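Local coordinates for protein NAD-dependent aldehyde dehydrogenase (Burkholderia multivorans, PDB 5UJU) that probably oxidises aldehydes to carboxylic acids with NAD as cofactor, as a member of the aldehyde dehydrogenase family, at residues W184-P187 with P193-M196; T110-G115 with I202-T207; A412-G417 with L421-L426; N356-R361 with E450-E455. All blocks are in the same frame, centred on the assembly; numbering follows the deposited sequence. Where two conformers were deposited one is given.

Contact 1 of 4, residues W184-P187 with P193-M196; sequences WEKP and PLAM
The indole of Trp-184 meets Leu-194 and Met-196 obliquely through its six-membered ring: CZ3 lies 4.0 Å from Leu-194 CB and CE3 the same distance from Met-196 CG. With CG anti to the backbone N (chi1 -174°), the ring extends alongside both neighbours, all three pointing the same way from the sheet. Met-196 SD stands 5.3 Å from the centroid of that ring and 45° off its normal, an oblique Met-aromatic contact. Lys-198 makes a cation-pi contact with the indole, and Tyr-33 of the second subunit turns its ring nearly perpendicular to it. Trp-184, Leu-194 and Met-196 sit on a beta hairpin, strand 181-188 returning antiparallel as strand 191-211. Trp-184 pairs with Met-196 and Lys-186 with Leu-194 as hydrogen-bonded pairs; Met-196 N reaches Trp-184 O at 2.7 Å, while Leu-194 N to Lys-186 O is longer, 3.0 Å, and more bent (134° at the hydrogen). Between them Glu-185 and Ala-195 form a non-hydrogen-bonded pair on the other face. There the extended Glu-185 lies beside Pro-193, OE2 3.6 Å from Pro-193 CG, while OE1 accepts from Lys-566 N and His-183 NE2. Lys-186 NZ forms a salt bridge with Glu-39 of the second subunit.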
loop_
_atom_site.group_PDB
_atom_site.type_symbol
_atom_site.label_atom_id
_atom_site.label_comp_id
_atom_site.label_asym_id
_atom_site.label_seq_id
_atom_site.Cartn_x
_atom_site.Cartn_y
_atom_site.Cartn_z
ATOM N N TRP A 184 3.436 27.656 -6.006
ATOM C CA TRP A 184 2.296 27.714 -5.103
ATOM C C TRP A 184 2.081 29.176 -4.741
ATOM O O TRP A 184 2.913 29.774 -4.046
ATOM C CB TRP A 184 2.570 26.870 -3.863
ATOM C CG TRP A 184 1.421 26.727 -2.927
ATOM C CD1 TRP A 184 0.487 25.727 -2.934
ATOM C CD2 TRP A 184 1.093 27.575 -1.823
ATOM N NE1 TRP A 184 -0.412 25.910 -1.910
ATOM C CE2 TRP A 184 -0.065 27.034 -1.210
ATOM C CE3 TRP A 184 1.654 28.741 -1.292
ATOM C CZ2 TRP A 184 -0.674 27.628 -0.099
ATOM C CZ3 TRP A 184 1.049 29.327 -0.182
ATOM C CH2 TRP A 184 -0.103 28.767 0.401
ATOM N N GLU A 185 0.978 29.754 -5.211
ATOM C CA GLU A 185 0.705 31.169 -4.987
ATOM C C GLU A 185 -0.713 31.336 -4.471
ATOM O O GLU A 185 -1.675 30.986 -5.163
ATOM C CB GLU A 185 0.914 31.997 -6.256
ATOM C CG GLU A 185 0.676 33.485 -6.016
ATOM C CD GLU A 185 1.201 34.372 -7.138
ATOM O OE1 GLU A 185 2.204 34.003 -7.787
ATOM O OE2 GLU A 185 0.602 35.443 -7.362
ATOM N N LYS A 186 -0.836 31.914 -3.278
ATOM C CA LYS A 186 -2.109 32.009 -2.579
ATOM C C LYS A 186 -2.498 33.467 -2.421
ATOM O O LYS A 186 -1.798 34.216 -1.718
ATOM C CB LYS A 186 -2.037 31.334 -1.207
ATOM C CG LYS A 186 -3.304 31.517 -0.380
ATOM C CD LYS A 186 -3.263 30.662 0.869
ATOM C CE LYS A 186 -4.438 30.952 1.782
ATOM N NZ LYS A 186 -4.369 30.114 3.018
ATOM N N PRO A 187 -3.590 33.912 -3.043
ATOM C CA PRO A 187 -3.985 35.316 -2.917
ATOM C C PRO A 187 -4.277 35.686 -1.471
ATOM O O PRO A 187 -4.724 34.862 -0.669
ATOM C CB PRO A 187 -5.248 35.408 -3.784
ATOM C CG PRO A 187 -5.128 34.257 -4.753
ATOM C CD PRO A 187 -4.460 33.163 -3.970
ATOM N N PRO A 193 0.399 38.383 -2.293
ATOM C CA PRO A 193 0.118 36.945 -2.236
ATOM C C PRO A 193 1.257 36.191 -1.568
ATOM O O PRO A 193 2.426 36.573 -1.655
ATOM C CB PRO A 193 -0.028 36.550 -3.712
ATOM C CG PRO A 193 0.679 37.631 -4.472
ATOM C CD PRO A 193 0.464 38.882 -3.677
ATOM N N LEU A 194 0.904 35.109 -0.881
ATOM C CA LEU A 194 1.916 34.149 -0.478
ATOM C C LEU A 194 2.358 33.377 -1.711
ATOM O O LEU A 194 1.531 32.765 -2.394
ATOM C CB LEU A 194 1.382 33.198 0.585
ATOM C CG LEU A 194 0.725 33.779 1.831
ATOM C CD1 LEU A 194 0.283 32.631 2.716
ATOM C CD2 LEU A 194 1.669 34.699 2.577
ATOM N N ALA A 195 3.653 33.401 -2.000
ATOM C CA ALA A 195 4.189 32.702 -3.158
ATOM C C ALA A 195 5.366 31.860 -2.704
ATOM O O ALA A 195 6.310 32.376 -2.094
ATOM C CB ALA A 195 4.607 33.688 -4.253
ATOM N N MET A 196 5.304 30.566 -2.995
ATOM C CA MET A 196 6.369 29.647 -2.634
ATOM C C MET A 196 6.660 28.738 -3.812
ATOM O O MET A 196 5.777 28.436 -4.620
ATOM C CB MET A 196 6.001 28.798 -1.415
ATOM C CG MET A 196 5.469 29.594 -0.246
ATOM S SD MET A 196 5.401 28.572 1.234
ATOM C CE MET A 196 7.138 28.564 1.679
#

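Contact 2 of 4, residues T110-G115 with I202-T207; sequences TWREAG and IVPRGT
Two nearly straight torsions carry the aliphatic part of Arg-112 outward from its helix to Pro-204: CG is anti to the backbone N (chi1 166°) and chi2 is 176°. The chain then bends at chi3 (74°), after its methylenes have met the proline. Arg-112 CG lies 3.6 Å from Pro-204 CD, and Arg-112 CD is 3.7 Å from the same carbon, so one ring methylene receives two successive side-chain carbons. The arginine shaft and the proline ring cross at about a right angle. Val-203 adds a looser touch, its CG1 4.3 Å from Arg-112 CD. This is surface packing of the long helix 97-132 against strand 191-211, which runs on from the hairpin into a seven-stranded mixed sheet. Trp-119, about two turns further along that helix, also packs on Pro-204 and Ile-202. No direct hydrogen bond joins the two segments; a water lies between Ile-202 O and Arg-112 O, placed to donate to both, but its distance to Ile-202 O is doubtfully short and that to Arg-112 O long. Both acceptors are backbone carbonyls. Val-506 of the second subunit packs on both Arg-112 and Val-203, placing the crossing beside the dimer interface.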
loop_
_atom_site.group_PDB
_atom_site.type_symbol
_atom_site.label_atom_id
_atom_site.label_comp_id
_atom_site.label_asym_id
_atom_site.label_seq_id
_atom_site.Cartn_x
_atom_site.Cartn_y
_atom_site.Cartn_z
ATOM N N THR A 110 24.029 6.924 -5.557
ATOM C CA THR A 110 24.036 7.414 -6.937
ATOM C C THR A 110 22.874 6.826 -7.738
ATOM O O THR A 110 22.364 7.468 -8.664
ATOM C CB THR A 110 25.397 7.138 -7.611
ATOM O OG1 THR A 110 25.632 5.736 -7.742
ATOM C CG2 THR A 110 26.518 7.730 -6.770
ATOM N N TRP A 111 22.423 5.627 -7.384
ATOM C CA TRP A 111 21.233 5.075 -8.019
ATOM C C TRP A 111 20.017 5.941 -7.711
ATOM O O TRP A 111 19.315 6.389 -8.623
ATOM C CB TRP A 111 21.046 3.631 -7.549
ATOM C CG TRP A 111 19.836 2.849 -8.057
ATOM C CD1 TRP A 111 18.915 2.196 -7.286
ATOM C CD2 TRP A 111 19.469 2.581 -9.424
ATOM N NE1 TRP A 111 17.990 1.563 -8.079
ATOM C CE2 TRP A 111 18.307 1.779 -9.393
ATOM C CE3 TRP A 111 19.998 2.951 -10.667
ATOM C CZ2 TRP A 111 17.662 1.346 -10.553
ATOM C CZ3 TRP A 111 19.354 2.509 -11.826
ATOM C CH2 TRP A 111 18.213 1.705 -11.756
ATOM N N ARG A 112 19.792 6.240 -6.429
ATOM C CA ARG A 112 18.680 7.103 -6.046
ATOM C C ARG A 112 18.761 8.448 -6.750
ATOM O O ARG A 112 17.759 8.956 -7.266
ATOM C CB ARG A 112 18.664 7.319 -4.529
ATOM C CG ARG A 112 17.747 8.471 -4.130
ATOM C CD ARG A 112 17.628 8.666 -2.633
ATOM N NE ARG A 112 18.826 9.262 -2.044
ATOM C CZ ARG A 112 19.743 8.597 -1.347
ATOM N NH1 ARG A 112 19.613 7.287 -1.141
ATOM N NH2 ARG A 112 20.796 9.249 -0.852
ATOM N N GLU A 113 19.957 9.046 -6.778
ATOM C CA GLU A 113 20.085 10.397 -7.308
ATOM C C GLU A 113 19.821 10.471 -8.798
ATOM O O GLU A 113 19.543 11.559 -9.300
ATOM C CB GLU A 113 21.464 10.964 -6.984
ATOM C CG GLU A 113 21.573 11.256 -5.511
ATOM C CD GLU A 113 22.910 11.825 -5.109
ATOM O OE1 GLU A 113 23.862 11.772 -5.924
ATOM O OE2 GLU A 113 22.984 12.341 -3.973
ATOM N N ALA A 114 19.903 9.355 -9.522
ATOM C CA ALA A 114 19.638 9.415 -10.954
ATOM C C ALA A 114 18.147 9.559 -11.268
ATOM O O ALA A 114 17.791 9.920 -12.397
ATOM C CB ALA A 114 20.215 8.181 -11.641
ATOM N N GLY A 115 17.266 9.261 -10.314
ATOM C CA GLY A 115 15.870 9.602 -10.465
ATOM C C GLY A 115 15.102 8.661 -11.372
ATOM O O GLY A 115 15.653 7.734 -11.974
ATOM N N ILE A 202 11.614 12.281 -5.385
ATOM C CA ILE A 202 11.180 10.892 -5.236
ATOM C C ILE A 202 12.290 10.116 -4.540
ATOM O O ILE A 202 13.413 10.035 -5.046
ATOM C CB ILE A 202 10.855 10.261 -6.596
ATOM C CG1 ILE A 202 9.860 11.115 -7.375
ATOM C CG2 ILE A 202 10.323 8.847 -6.409
ATOM C CD1 ILE A 202 8.573 11.240 -6.726
ATOM N N VAL A 203 11.971 9.510 -3.408
ATOM C CA VAL A 203 12.939 8.797 -2.586
ATOM C C VAL A 203 12.553 7.321 -2.520
ATOM O O VAL A 203 11.435 6.990 -2.110
ATOM C CB VAL A 203 13.027 9.404 -1.176
ATOM C CG1 VAL A 203 14.048 8.655 -0.333
ATOM C CG2 VAL A 203 13.413 10.895 -1.268
ATOM N N PRO A 204 13.420 6.405 -2.950
ATOM C CA PRO A 204 13.149 4.977 -2.761
ATOM C C PRO A 204 13.100 4.633 -1.286
ATOM O O PRO A 204 13.593 5.374 -0.437
ATOM C CB PRO A 204 14.342 4.293 -3.437
ATOM C CG PRO A 204 14.943 5.354 -4.294
ATOM C CD PRO A 204 14.711 6.636 -3.606
ATOM N N ARG A 205 12.465 3.491 -0.981
ATOM C CA ARG A 205 12.445 3.013 0.399
ATOM C C ARG A 205 13.835 2.587 0.871
ATOM O O ARG A 205 14.221 2.855 2.013
ATOM C CB ARG A 205 11.448 1.861 0.530
ATOM C CG ARG A 205 10.011 2.327 0.421
ATOM C CD ARG A 205 9.600 3.107 1.656
ATOM N NE ARG A 205 8.149 3.216 1.724
ATOM C CZ ARG A 205 7.462 3.481 2.829
ATOM N NH1 ARG A 205 8.100 3.676 3.980
ATOM N NH2 ARG A 205 6.130 3.530 2.774
ATOM N N GLY A 206 14.592 1.898 0.024
ATOM C CA GLY A 206 15.878 1.391 0.455
ATOM C C GLY A 206 16.251 0.107 -0.246
ATOM O O GLY A 206 16.282 0.054 -1.480
ATOM N N THR A 207 16.548 -0.935 0.521
ATOM C CA THR A 207 16.900 -2.224 -0.052
ATOM C C THR A 207 15.701 -3.161 0.005
ATOM O O THR A 207 15.125 -3.386 1.076
ATOM C CB THR A 207 18.099 -2.829 0.673
ATOM O OG1 THR A 207 19.237 -1.984 0.466
ATOM C CG2 THR A 207 18.416 -4.220 0.133
HETATM O O HOH W 1 15.207 10.852 -6.538
#

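Contact 3 of 4, residues A412-G417 with L421-L426; sequences AARAVG and LDSQTL
At the turn from helix 404-414 into strand 418-421, outermost of its sheet within this chain, a salt bridge ties Arg-414 near the helix end to Asp-422 just beyond the strand. Arg-414 NE gives its N-H to Asp-422 OD1 at 2.7 Å, nearly straight (169° at the hydrogen), using the syn lone pair of that oxygen. OD1 is only 5° out of the guanidinium plane, yet the carboxylate plane is turned 87° against it. The bridge therefore rests mainly on one oxygen, with a weak bond from Arg-414 NH2 to Asp-422 OD1, 3.4 Å, added. Full extension of the arginine from CG to NE spans the gap between the segments. Strand 418-421 pairs antiparallel with 440-445 in a seven-stranded sheet, and the bridge joins the end region of the helix to the loop that follows the strand. Ser-423 O takes a further weak bond from Arg-414 NH2, 2.7 Å long but bent, and also meets the guanidinium at its edge. A water accepts from NH2 and donates to Ser-423 OG, which is hydrogen-bonded to Thr-438 O as well. Weakly, Ser-423 N also reaches Asp-422 OD1 (2.8 Å), while Arg-414 NH1 forms a second salt bridge with Asp-411 back along the helix.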
loop_
_atom_site.group_PDB
_atom_site.type_symbol
_atom_site.label_atom_id
_atom_site.label_comp_id
_atom_site.label_asym_id
_atom_site.label_seq_id
_atom_site.Cartn_x
_atom_site.Cartn_y
_atom_site.Cartn_z
ATOM N N ALA A 412 0.550 -40.336 -0.518
ATOM C CA ALA A 412 -0.345 -40.025 0.593
ATOM C C ALA A 412 -1.775 -39.813 0.101
ATOM O O ALA A 412 -2.733 -40.294 0.720
ATOM C CB ALA A 412 0.150 -38.795 1.350
ATOM N N ALA A 413 -1.935 -39.110 -1.024
ATOM C CA ALA A 413 -3.270 -38.824 -1.539
ATOM C C ALA A 413 -3.997 -40.090 -1.989
ATOM O O ALA A 413 -5.233 -40.132 -1.950
ATOM C CB ALA A 413 -3.185 -37.818 -2.690
ATOM N N ARG A 414 -3.261 -41.127 -2.413
ATOM C CA ARG A 414 -3.904 -42.362 -2.860
ATOM C C ARG A 414 -4.827 -42.946 -1.799
ATOM O O ARG A 414 -5.865 -43.529 -2.127
ATOM C CB ARG A 414 -2.861 -43.403 -3.260
ATOM C CG ARG A 414 -2.303 -43.235 -4.644
ATOM C CD ARG A 414 -1.431 -44.427 -5.020
ATOM N NE ARG A 414 -0.881 -44.275 -6.365
ATOM C CZ ARG A 414 0.383 -43.959 -6.623
ATOM N NH1 ARG A 414 1.235 -43.777 -5.627
ATOM N NH2 ARG A 414 0.799 -43.832 -7.877
ATOM N N ALA A 415 -4.467 -42.818 -0.529
ATOM C CA ALA A 415 -5.247 -43.426 0.539
ATOM C C ALA A 415 -6.501 -42.639 0.892
ATOM O O ALA A 415 -7.294 -43.115 1.710
ATOM C CB ALA A 415 -4.382 -43.584 1.793
ATOM N N VAL A 416 -6.714 -41.474 0.290
ATOM C CA VAL A 416 -7.670 -40.522 0.845
ATOM C C VAL A 416 -9.114 -40.770 0.400
ATOM O O VAL A 416 -10.045 -40.552 1.186
ATOM C CB VAL A 416 -7.201 -39.097 0.504
ATOM C CG1 VAL A 416 -8.368 -38.181 0.176
ATOM C CG2 VAL A 416 -6.394 -38.540 1.662
ATOM N N GLY A 417 -9.336 -41.228 -0.831
ATOM C CA GLY A 417 -10.692 -41.549 -1.240
ATOM C C GLY A 417 -10.758 -42.742 -2.168
ATOM O O GLY A 417 -9.993 -43.699 -2.012
ATOM N N LEU A 421 -8.377 -42.310 -11.268
ATOM C CA LEU A 421 -7.287 -42.523 -12.209
ATOM C C LEU A 421 -6.014 -42.539 -11.392
ATOM O O LEU A 421 -5.722 -41.564 -10.695
ATOM C CB LEU A 421 -7.233 -41.427 -13.278
ATOM C CG LEU A 421 -5.957 -41.383 -14.127
ATOM C CD1 LEU A 421 -5.821 -42.674 -14.914
ATOM C CD2 LEU A 421 -6.010 -40.205 -15.069
ATOM N N ASP A 422 -5.286 -43.650 -11.441
ATOM C CA ASP A 422 -4.080 -43.761 -10.643
ATOM C C ASP A 422 -2.936 -43.056 -11.351
ATOM O O ASP A 422 -2.880 -43.004 -12.581
ATOM C CB ASP A 422 -3.724 -45.222 -10.362
ATOM C CG ASP A 422 -2.716 -45.362 -9.224
ATOM O OD1 ASP A 422 -2.479 -44.357 -8.523
ATOM O OD2 ASP A 422 -2.185 -46.471 -9.002
ATOM N N SER A 423 -2.033 -42.503 -10.547
ATOM C CA SER A 423 -0.803 -41.893 -11.024
ATOM C C SER A 423 0.218 -42.971 -11.363
ATOM O O SER A 423 0.459 -43.876 -10.560
ATOM C CB SER A 423 -0.251 -40.959 -9.950
ATOM O OG SER A 423 1.042 -40.513 -10.288
ATOM N N GLN A 424 0.852 -42.852 -12.531
ATOM C CA GLN A 424 1.854 -43.808 -12.985
ATOM C C GLN A 424 3.207 -43.127 -13.151
ATOM O O GLN A 424 3.290 -41.909 -13.299
ATOM C CB GLN A 424 1.458 -44.440 -14.331
ATOM C CG GLN A 424 0.026 -44.949 -14.414
ATOM C CD GLN A 424 -0.251 -46.072 -13.451
ATOM O OE1 GLN A 424 0.658 -46.587 -12.795
ATOM N NE2 GLN A 424 -1.520 -46.471 -13.359
ATOM N N THR A 425 4.273 -43.929 -13.077
ATOM C CA THR A 425 5.619 -43.465 -13.406
ATOM C C THR A 425 5.875 -43.678 -14.895
ATOM O O THR A 425 5.656 -44.777 -15.422
ATOM C CB THR A 425 6.664 -44.211 -12.575
ATOM O OG1 THR A 425 6.412 -43.984 -11.187
ATOM C CG2 THR A 425 8.075 -43.733 -12.913
ATOM N N LEU A 426 6.374 -42.645 -15.564
ATOM C CA LEU A 426 6.700 -42.745 -16.977
ATOM C C LEU A 426 8.219 -42.741 -17.156
ATOM O O LEU A 426 8.950 -42.108 -16.390
ATOM C CB LEU A 426 6.084 -41.580 -17.768
ATOM C CG LEU A 426 4.572 -41.309 -17.731
ATOM C CD1 LEU A 426 4.203 -40.275 -18.769
ATOM C CD2 LEU A 426 3.768 -42.609 -17.941
HETATM O O HOH W 2 2.842 -41.964 -8.858
#

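Contact 4 of 4, residues N356-R361 with E450-E455; sequences NIYVPR and EKFTQE
Asn-356 sets its amide across the side chain of Phe-452, the amide and ring planes 84° apart, with ND2 3.4 Å from Phe-452 CD2. The same nitrogen donates to Phe-452 O at 2.7 Å, and the bond is nearly straight, 173° at the hydrogen. The acceptor lies in the amide plane, but seen from the carbonyl the donor stands well above its plane rather than on a lone pair. One residue thus receives the amide twice, by its backbone oxygen and by its ring and CB. Tyr-358, two residues along the strand and on the same face, brings up an edge: its ring and that of Phe-452 form an offset edge-to-face pair, centroids 6.0 Å apart, the tyrosine edge toward the phenylalanine face. The closest ring carbons are Tyr-358 CE1 and Phe-452 CE2 at 4.1 Å, and Tyr-358 OH is 3.9 Å from Phe-452 CE2. Phe-452 CG lies between its backbone N and carbonyl carbon (chi1 60°), which turns the ring toward the strand. A weak bond from Asn-356 ND2 to Tyr-358 OH, 3.4 Å long, links the two strand side chains, while the hydroxyl's stronger partner is Gln-323 NE2. The three touching residues are buried: a short helix, 449-452, packs on a parallel strand inside a seven-stranded mixed sheet. Strand 356-360 runs between strands 323-326 and 460-466, hydrogen-bonded to both; Phe-452 also rests on Ile-464, and helix 469-483 packs on Tyr-358 through Ser-472 and Ile-479.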
loop_
_atom_site.group_PDB
_atom_site.type_symbol
_atom_site.label_atom_id
_atom_site.label_comp_id
_atom_site.label_asym_id
_atom_site.label_seq_id
_atom_site.Cartn_x
_atom_site.Cartn_y
_atom_site.Cartn_z
ATOM N N ASN A 356 -9.960 -28.847 -6.717
ATOM C CA ASN A 356 -11.270 -29.345 -6.312
ATOM C C ASN A 356 -12.274 -29.136 -7.439
ATOM O O ASN A 356 -12.401 -28.027 -7.969
ATOM C CB ASN A 356 -11.741 -28.647 -5.037
ATOM C CG ASN A 356 -10.837 -28.938 -3.834
ATOM O OD1 ASN A 356 -9.874 -29.702 -3.920
ATOM N ND2 ASN A 356 -11.149 -28.323 -2.712
ATOM N N ILE A 357 -12.991 -30.200 -7.797
ATOM C CA ILE A 357 -13.964 -30.170 -8.884
ATOM C C ILE A 357 -15.310 -30.610 -8.306
ATOM O O ILE A 357 -15.506 -31.794 -8.008
ATOM C CB ILE A 357 -13.523 -31.067 -10.049
ATOM C CG1 ILE A 357 -12.126 -30.636 -10.534
ATOM C CG2 ILE A 357 -14.523 -31.004 -11.199
ATOM C CD1 ILE A 357 -11.510 -31.560 -11.563
ATOM N N TYR A 358 -16.227 -29.659 -8.123
ATOM C CA TYR A 358 -17.512 -29.931 -7.485
ATOM C C TYR A 358 -18.556 -30.281 -8.536
ATOM O O TYR A 358 -18.746 -29.533 -9.503
ATOM C CB TYR A 358 -17.983 -28.735 -6.659
ATOM C CG TYR A 358 -17.001 -28.296 -5.600
ATOM C CD1 TYR A 358 -16.805 -29.047 -4.439
ATOM C CD2 TYR A 358 -16.263 -27.127 -5.760
ATOM C CE1 TYR A 358 -15.894 -28.635 -3.469
ATOM C CE2 TYR A 358 -15.364 -26.710 -4.796
ATOM C CZ TYR A 358 -15.174 -27.460 -3.665
ATOM O OH TYR A 358 -14.261 -27.028 -2.725
ATOM N N VAL A 359 -19.233 -31.412 -8.341
ATOM C CA VAL A 359 -20.265 -31.903 -9.256
ATOM C C VAL A 359 -21.470 -32.345 -8.423
ATOM O O VAL A 359 -21.288 -33.021 -7.399
ATOM C CB VAL A 359 -19.725 -33.059 -10.123
ATOM C CG1 VAL A 359 -20.756 -33.512 -11.170
ATOM C CG2 VAL A 359 -18.372 -32.688 -10.792
ATOM N N PRO A 360 -22.703 -31.982 -8.789
ATOM C CA PRO A 360 -23.857 -32.456 -8.009
ATOM C C PRO A 360 -23.916 -33.971 -8.033
ATOM O O PRO A 360 -23.698 -34.600 -9.071
ATOM C CB PRO A 360 -25.055 -31.823 -8.721
ATOM C CG PRO A 360 -24.441 -30.629 -9.481
ATOM C CD PRO A 360 -23.113 -31.125 -9.914
ATOM N N ARG A 361 -24.178 -34.560 -6.863
ATOM C CA ARG A 361 -24.273 -36.013 -6.784
ATOM C C ARG A 361 -25.334 -36.569 -7.723
ATOM O O ARG A 361 -25.255 -37.743 -8.111
ATOM C CB ARG A 361 -24.575 -36.455 -5.350
ATOM C CG ARG A 361 -25.978 -36.124 -4.877
ATOM C CD ARG A 361 -26.166 -36.461 -3.401
ATOM N NE ARG A 361 -25.265 -35.679 -2.559
ATOM C CZ ARG A 361 -24.126 -36.142 -2.053
ATOM N NH1 ARG A 361 -23.758 -37.395 -2.293
ATOM N NH2 ARG A 361 -23.357 -35.354 -1.306
ATOM N N GLU A 450 -12.370 -31.998 5.316
ATOM C CA GLU A 450 -11.072 -31.917 5.978
ATOM C C GLU A 450 -9.943 -32.274 5.028
ATOM O O GLU A 450 -8.805 -31.821 5.214
ATOM C CB GLU A 450 -11.039 -32.820 7.215
ATOM N N LYS A 451 -10.237 -33.081 4.012
ATOM C CA LYS A 451 -9.223 -33.494 3.057
ATOM C C LYS A 451 -9.050 -32.507 1.917
ATOM O O LYS A 451 -7.914 -32.206 1.541
ATOM C CB LYS A 451 -9.560 -34.880 2.487
ATOM C CG LYS A 451 -9.822 -35.975 3.539
ATOM C CD LYS A 451 -8.505 -36.368 4.211
ATOM C CE LYS A 451 -8.672 -37.378 5.339
ATOM N NZ LYS A 451 -7.457 -37.411 6.214
ATOM N N PHE A 452 -10.126 -31.955 1.369
ATOM C CA PHE A 452 -9.959 -31.168 0.157
ATOM C C PHE A 452 -9.841 -29.670 0.411
ATOM O O PHE A 452 -9.708 -28.912 -0.556
ATOM C CB PHE A 452 -11.078 -31.466 -0.871
ATOM C CG PHE A 452 -12.499 -31.187 -0.398
ATOM C CD1 PHE A 452 -13.394 -32.243 -0.205
ATOM C CD2 PHE A 452 -12.967 -29.889 -0.243
ATOM C CE1 PHE A 452 -14.713 -32.014 0.191
ATOM C CE2 PHE A 452 -14.284 -29.650 0.160
ATOM C CZ PHE A 452 -15.155 -30.716 0.371
ATOM N N THR A 453 -9.867 -29.223 1.670
ATOM C CA THR A 453 -9.464 -27.856 1.988
ATOM C C THR A 453 -7.983 -27.764 2.319
ATOM O O THR A 453 -7.498 -26.675 2.637
ATOM C CB THR A 453 -10.257 -27.275 3.167
ATOM O OG1 THR A 453 -10.067 -28.092 4.327
ATOM C CG2 THR A 453 -11.755 -27.184 2.841
ATOM N N GLN A 454 -7.252 -28.866 2.224
ATOM C CA GLN A 454 -5.805 -28.812 2.340
ATOM C C GLN A 454 -5.219 -28.613 0.954
ATOM O O GLN A 454 -5.844 -28.920 -0.063
ATOM C CB GLN A 454 -5.218 -30.091 2.938
ATOM C CG GLN A 454 -5.863 -30.605 4.196
ATOM C CD GLN A 454 -5.361 -31.991 4.517
ATOM O OE1 GLN A 454 -4.187 -32.299 4.302
ATOM N NE2 GLN A 454 -6.245 -32.847 5.005
ATOM N N GLU A 455 -4.018 -28.071 0.915
ATOM C CA GLU A 455 -3.331 -27.943 -0.353
ATOM C C GLU A 455 -2.526 -29.216 -0.593
ATOM O O GLU A 455 -1.861 -29.729 0.311
ATOM C CB GLU A 455 -2.465 -26.681 -0.357
ATOM C CG GLU A 455 -1.902 -26.295 -1.714
ATOM C CD GLU A 455 -0.387 -26.202 -1.719
ATOM O OE1 GLU A 455 0.212 -26.099 -0.627
ATOM O OE2 GLU A 455 0.199 -26.221 -2.822
#

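Overall arrangement
From the N terminus, contact 2 opens first, at 110-115 in helix 97-132, and closes at 202-207 after 86 intervening residues. Contact 1 lies wholly within that loop, a tight hairpin closure; both reach the sheet holding strand 191-211, although their nearest atoms are about 17 Å apart. Both also touch the second subunit. Contact 4 opens later and joins strand 356-360 to helix 449-452; within its loop falls the short closure of contact 3, between helix 404-414 and the loop after strand 418-421, in the region of the other sheet. These two meet directly, Val-416 CG2 packing 4.0 Å from Lys-451 CD. The two pairs follow in series, contacts 2 and 3 on opposite sides of the chain's centre.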